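Local coordinates for protein FACT complex subunit POB3 (Chaetomium thermophilum var. thermophilum, PDB 4KHB) that probably acts in the FACT complex as a histone chaperone that reorganizes nucleosomes during transcription, DNA replication and DNA repair, at residues H[14-19]-H[168-173]; H[40-45]-H[71-76]. All blocks are in the same frame, centred on the assembly; numbering follows the deposited sequence.

How the interactions relate
Both contacts lie in the N-terminal part of Pob3, here paired with Spt16D, and meet on the strand pair 13-15 and 72-78. Interaction 2 is intradomain and buried: strand 42-45 faces strand 72-78 across the inside of the first PH domain, through hydrocarbon alone. Interaction 1 is interdomain, partly buried and mixed in chemistry: the turn after strand 13-15 meets a loop of the second PH-like module through a salt bridge beside a small apolar patch. Residues 71-76 serve both, since Ile73 points into the sandwich whereas the neighbouring Gln74 bonds Asp16 and probably Lys170. Along the chain, interaction 2 is nested within the long loop closed by interaction 1.

Interaction 1. Residues H[14-19]-H[168-173]; sequences YLDLSK and SKKASA
The Asp16 carboxylate receives Lys170 over one of its faces: NZ lies 3.0 Å from OD1, 67° out of the carboxylate plane, in a hydrogen-bonded salt bridge. OD1 also accepts the backbone N-H of Gln74, so one oxygen takes two donors, which would be expected to stabilise its negative charge. The ammonium group appears to be shared with Gln74 OE1, a bond whose modelled length is too short to be taken literally. Lys170 reaches the acid because its chain runs fully extended beyond CG, and its CE packs 3.5 Å from Asp16 CB on the way.

Nearer the backbone the same lysine turns apolar. Leu17 crosses it at about a right angle, bringing CD1 to 3.6 Å from Lys170 CB and 3.4 Å from Lys170 O. With Leu17 CG beside its own backbone N (chi1 -48°), the branch extends over the base of the lysine, while Leu17 CB abuts Ala173 CB at 3.7 Å. Asp16 and Leu17 both adopt left-handed helical backbone angles, making a tight turn that presents charge and hydrocarbon together; weak bonds from Ser18 N to Leu15 O and from Leu15 N to Ser18 OG close it.

Leu17 packs on Gly42 and Lys170 on Met41, both of the Spt16D chain, so the contact borders the heterodimer interface. Residues 14-19 carry the end of strand 13-15 and the turn after it; the strand pairs with 72-78 in the first PH domain. Residues 168-173 belong to the loop joining strands 147-152 and 177-184 of the second, PH-like module.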
loop_
_atom_site.group_PDB
_atom_site.type_symbol
_atom_site.label_atom_id
_atom_site.label_comp_id
_atom_site.label_asym_id
_atom_site.label_seq_id
_atom_site.Cartn_x
_atom_site.Cartn_y
_atom_site.Cartn_z
ATOM N N TYR H 14 14.376 1.700 -7.120
ATOM C CA TYR H 14 13.429 2.805 -7.239
ATOM C C TYR H 14 13.280 3.512 -5.895
ATOM O O TYR H 14 13.102 2.865 -4.858
ATOM C CB TYR H 14 12.063 2.304 -7.721
ATOM C CG TYR H 14 12.080 1.579 -9.049
ATOM C CD1 TYR H 14 12.322 0.212 -9.117
ATOM C CD2 TYR H 14 11.835 2.260 -10.234
ATOM C CE1 TYR H 14 12.328 -0.453 -10.329
ATOM C CE2 TYR H 14 11.837 1.604 -11.448
ATOM C CZ TYR H 14 12.085 0.250 -11.489
ATOM O OH TYR H 14 12.090 -0.406 -12.699
ATOM N N LEU H 15 13.360 4.840 -5.913
ATOM C CA LEU H 15 13.231 5.624 -4.691
ATOM C C LEU H 15 11.850 6.273 -4.626
ATOM O O LEU H 15 11.493 7.076 -5.491
ATOM C CB LEU H 15 14.354 6.671 -4.612
ATOM C CG LEU H 15 14.429 7.732 -3.505
ATOM C CD1 LEU H 15 13.720 9.016 -3.912
ATOM C CD2 LEU H 15 13.880 7.213 -2.180
ATOM N N ASP H 16 11.098 5.930 -3.578
ATOM C CA ASP H 16 9.759 6.477 -3.337
ATOM C C ASP H 16 8.828 6.416 -4.551
ATOM O O ASP H 16 8.263 7.430 -4.967
ATOM C CB ASP H 16 9.845 7.906 -2.785
ATOM C CG ASP H 16 10.277 7.940 -1.328
ATOM O OD1 ASP H 16 10.080 6.926 -0.622
ATOM O OD2 ASP H 16 10.818 8.978 -0.889
ATOM N N LEU H 17 8.696 5.218 -5.117
ATOM C CA LEU H 17 7.831 4.968 -6.271
ATOM C C LEU H 17 8.280 5.758 -7.491
ATOM O O LEU H 17 7.456 6.190 -8.300
ATOM C CB LEU H 17 6.351 5.247 -5.958
ATOM C CG LEU H 17 5.784 4.641 -4.673
ATOM C CD1 LEU H 17 4.262 4.696 -4.662
ATOM C CD2 LEU H 17 6.272 3.225 -4.491
ATOM N N SER H 18 9.590 5.944 -7.617
ATOM C CA SER H 18 10.139 6.601 -8.790
ATOM C C SER H 18 9.800 5.783 -10.025
ATOM O O SER H 18 9.788 4.551 -9.990
ATOM C CB SER H 18 11.655 6.771 -8.661
ATOM O OG SER H 18 12.316 5.520 -8.653
ATOM N N LYS H 19 9.511 6.478 -11.114
ATOM C CA LYS H 19 9.248 5.832 -12.388
ATOM C C LYS H 19 10.529 5.277 -12.998
ATOM O O LYS H 19 10.503 4.283 -13.722
ATOM C CB LYS H 19 8.550 6.805 -13.347
ATOM C CG LYS H 19 8.200 8.164 -12.728
ATOM C CD LYS H 19 9.392 9.115 -12.632
ATOM C CE LYS H 19 9.269 10.025 -11.409
ATOM N NZ LYS H 19 7.978 10.767 -11.356
ATOM N N SER H 168 0.236 14.679 -3.387
ATOM C CA SER H 168 0.431 13.267 -3.067
ATOM C C SER H 168 1.104 12.688 -4.310
ATOM O O SER H 168 0.426 12.281 -5.257
ATOM C CB SER H 168 -0.913 12.610 -2.744
ATOM O OG SER H 168 -1.580 13.294 -1.698
ATOM N N LYS H 169 2.435 12.643 -4.300
ATOM C CA LYS H 169 3.203 12.014 -5.375
ATOM C C LYS H 169 3.136 10.483 -5.426
ATOM O O LYS H 169 3.115 9.903 -6.515
ATOM C CB LYS H 169 4.657 12.506 -5.363
ATOM C CG LYS H 169 4.803 13.943 -4.876
ATOM C CD LYS H 169 6.253 14.336 -4.622
ATOM C CE LYS H 169 6.344 15.717 -3.970
ATOM N NZ LYS H 169 6.820 15.668 -2.560
ATOM N N LYS H 170 3.111 9.824 -4.270
ATOM C CA LYS H 170 3.054 8.363 -4.259
ATOM C C LYS H 170 1.663 7.847 -4.611
ATOM O O LYS H 170 1.514 6.731 -5.107
ATOM C CB LYS H 170 3.499 7.796 -2.907
ATOM C CG LYS H 170 4.968 8.012 -2.579
ATOM C CD LYS H 170 5.334 7.338 -1.262
ATOM C CE LYS H 170 6.826 7.439 -0.994
ATOM N NZ LYS H 170 7.220 6.813 0.298
ATOM N N ALA H 171 0.644 8.660 -4.351
ATOM C CA ALA H 171 -0.718 8.304 -4.726
ATOM C C ALA H 171 -0.893 8.345 -6.240
ATOM O O ALA H 171 -1.742 7.645 -6.794
ATOM C CB ALA H 171 -1.714 9.232 -4.049
ATOM N N SER H 172 -0.088 9.174 -6.900
ATOM C CA SER H 172 -0.219 9.400 -8.336
ATOM C C SER H 172 0.870 8.708 -9.149
ATOM O O SER H 172 0.941 8.880 -10.367
ATOM C CB SER H 172 -0.217 10.903 -8.640
ATOM O OG SER H 172 1.028 11.491 -8.311
ATOM N N ALA H 173 1.709 7.919 -8.487
ATOM C CA ALA H 173 2.819 7.270 -9.175
ATOM C C ALA H 173 2.320 6.135 -10.055
ATOM O O ALA H 173 2.952 5.780 -11.053
ATOM C CB ALA H 173 3.835 6.757 -8.173
#

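Interaction 2. Residues H[40-45]-H[71-76]; sequences ETFTLD and GVIQLD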
loop_
_atom_site.group_PDB
_atom_site.type_symbol
_atom_site.label_atom_id
_atom_site.label_comp_id
_atom_site.label_asym_id
_atom_site.label_seq_id
_atom_site.Cartn_x
_atom_site.Cartn_y
_atom_site.Cartn_z
ATOM N N GLU H 40 16.854 14.838 -9.548
ATOM C CA GLU H 40 17.753 15.219 -8.465
ATOM C C GLU H 40 18.151 14.016 -7.609
ATOM O O GLU H 40 17.353 13.103 -7.398
ATOM C CB GLU H 40 17.095 16.293 -7.593
ATOM C CG GLU H 40 16.315 17.340 -8.381
ATOM C CD GLU H 40 17.190 18.171 -9.303
ATOM O OE1 GLU H 40 18.419 18.230 -9.082
ATOM O OE2 GLU H 40 16.646 18.755 -10.263
ATOM N N THR H 41 19.389 14.020 -7.125
ATOM C CA THR H 41 19.887 12.961 -6.249
ATOM C C THR H 41 19.325 13.131 -4.838
ATOM O O THR H 41 19.054 14.252 -4.408
ATOM C CB THR H 41 21.430 12.942 -6.178
ATOM O OG1 THR H 41 21.889 14.032 -5.366
ATOM C CG2 THR H 41 22.040 13.054 -7.568
ATOM N N PHE H 42 19.153 12.023 -4.121
ATOM C CA PHE H 42 18.594 12.066 -2.772
ATOM C C PHE H 42 19.650 11.644 -1.755
ATOM O O PHE H 42 20.473 10.767 -2.030
ATOM C CB PHE H 42 17.380 11.139 -2.676
ATOM C CG PHE H 42 16.913 10.888 -1.269
ATOM C CD1 PHE H 42 16.052 11.780 -0.646
ATOM C CD2 PHE H 42 17.313 9.749 -0.577
ATOM C CE1 PHE H 42 15.609 11.556 0.646
ATOM C CE2 PHE H 42 16.873 9.518 0.717
ATOM C CZ PHE H 42 16.020 10.424 1.326
ATOM N N THR H 43 19.629 12.280 -0.585
ATOM C CA THR H 43 20.597 11.997 0.468
ATOM C C THR H 43 19.885 11.864 1.817
ATOM O O THR H 43 18.908 12.570 2.084
ATOM C CB THR H 43 21.678 13.106 0.542
ATOM O OG1 THR H 43 22.449 13.119 -0.666
ATOM C CG2 THR H 43 22.612 12.897 1.731
ATOM N N LEU H 44 20.380 10.966 2.664
ATOM C CA LEU H 44 19.852 10.787 4.014
ATOM C C LEU H 44 20.993 10.548 4.993
ATOM O O LEU H 44 21.724 9.561 4.876
ATOM C CB LEU H 44 18.863 9.619 4.052
ATOM C CG LEU H 44 18.282 9.208 5.408
ATOM C CD1 LEU H 44 17.401 10.305 5.978
ATOM C CD2 LEU H 44 17.499 7.911 5.283
ATOM N N ASP H 45 21.138 11.449 5.959
ATOM C CA ASP H 45 22.227 11.376 6.925
ATOM C C ASP H 45 21.947 10.297 7.967
ATOM O O ASP H 45 20.791 10.057 8.329
ATOM C CB ASP H 45 22.426 12.740 7.595
ATOM C CG ASP H 45 23.713 12.819 8.389
ATOM O OD1 ASP H 45 24.773 13.080 7.776
ATOM O OD2 ASP H 45 23.666 12.626 9.622
ATOM N N GLY H 71 8.816 10.252 9.025
ATOM C CA GLY H 71 8.932 10.067 7.588
ATOM C C GLY H 71 9.361 8.671 7.168
ATOM O O GLY H 71 10.022 7.961 7.930
ATOM N N VAL H 72 8.989 8.279 5.950
ATOM C CA VAL H 72 9.410 6.995 5.390
ATOM C C VAL H 72 10.116 7.137 4.039
ATOM O O VAL H 72 9.685 7.910 3.179
ATOM C CB VAL H 72 8.229 5.994 5.259
ATOM C CG1 VAL H 72 7.790 5.501 6.623
ATOM C CG2 VAL H 72 7.063 6.631 4.523
ATOM N N ILE H 73 11.206 6.395 3.867
ATOM C CA ILE H 73 11.910 6.343 2.589
ATOM C C ILE H 73 11.767 4.931 2.035
ATOM O O ILE H 73 12.181 3.960 2.674
ATOM C CB ILE H 73 13.404 6.687 2.749
ATOM C CG1 ILE H 73 13.561 8.081 3.358
ATOM C CG2 ILE H 73 14.114 6.626 1.399
ATOM C CD1 ILE H 73 12.960 9.189 2.507
ATOM N N GLN H 74 11.169 4.818 0.852
ATOM C CA GLN H 74 10.927 3.517 0.241
ATOM C C GLN H 74 11.892 3.208 -0.901
ATOM O O GLN H 74 11.932 3.920 -1.908
ATOM C CB GLN H 74 9.474 3.425 -0.241
ATOM C CG GLN H 74 8.454 3.290 0.883
ATOM C CD GLN H 74 7.030 3.506 0.415
ATOM O OE1 GLN H 74 6.438 4.562 0.645
ATOM N NE2 GLN H 74 6.474 2.507 -0.260
ATOM N N LEU H 75 12.669 2.144 -0.723
ATOM C CA LEU H 75 13.577 1.661 -1.753
ATOM C C LEU H 75 13.223 0.228 -2.148
ATOM O O LEU H 75 13.509 -0.710 -1.393
ATOM C CB LEU H 75 15.017 1.707 -1.235
ATOM C CG LEU H 75 15.560 3.049 -0.742
ATOM C CD1 LEU H 75 16.767 2.835 0.155
ATOM C CD2 LEU H 75 15.929 3.941 -1.907
ATOM N N ASP H 76 12.608 0.047 -3.317
ATOM C CA ASP H 76 12.303 -1.305 -3.788
ATOM C C ASP H 76 13.031 -1.611 -5.099
ATOM O O ASP H 76 13.470 -0.701 -5.806
ATOM C CB ASP H 76 10.788 -1.564 -3.893
ATOM C CG ASP H 76 10.095 -0.665 -4.899
ATOM O OD1 ASP H 76 10.746 0.243 -5.458
ATOM O OD2 ASP H 76 8.883 -0.869 -5.133
#
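Inside the sandwich of the N-terminal PH domain, where two beta-sheets face each other, Phe42 and Ile73 meet from opposite directions. Strand 42-45 belongs to the antiparallel sheet with strands 30-35, 22-27 and 8-11, and strand 72-78 to the sheet that also holds 13-15 and 61-66. The far end of the phenyl ring does the touching: CZ lies 3.5 Å from Ile73 CD1, and CE1 is 4.0 Å from the same methyl. Ile73 CG2 lies 4.1 Å from CE2, on the same side of the ring plane as that methyl, so both branches of the isoleucine come up obliquely to one side. Phe42 extends this far inward because its CG stands opposite the backbone N (chi1 168°).

Leu44, two residues on along the strand and pointing the same way, adds a looser touch, CD2 to Ile73 CG1 at 4.4 Å. Backbones stay well apart, with 9.2 Å between Leu44 CA and Ile73 CA, a spacing bridged by side chains rather than by strand pairing. Leu15 and Ile65 flank Ile73 within its own sheet, while Leu31 supports Phe42 and Leu44 in theirs. On the other side of strand 72-78, Gln74 bonds through NE2 to Met41 O of the Spt16D chain. Two packed sheets followed by a helix, here 83-92, are the hallmark of the PH fold, and Phe42, Leu44 and Ile73 pack between its sheets.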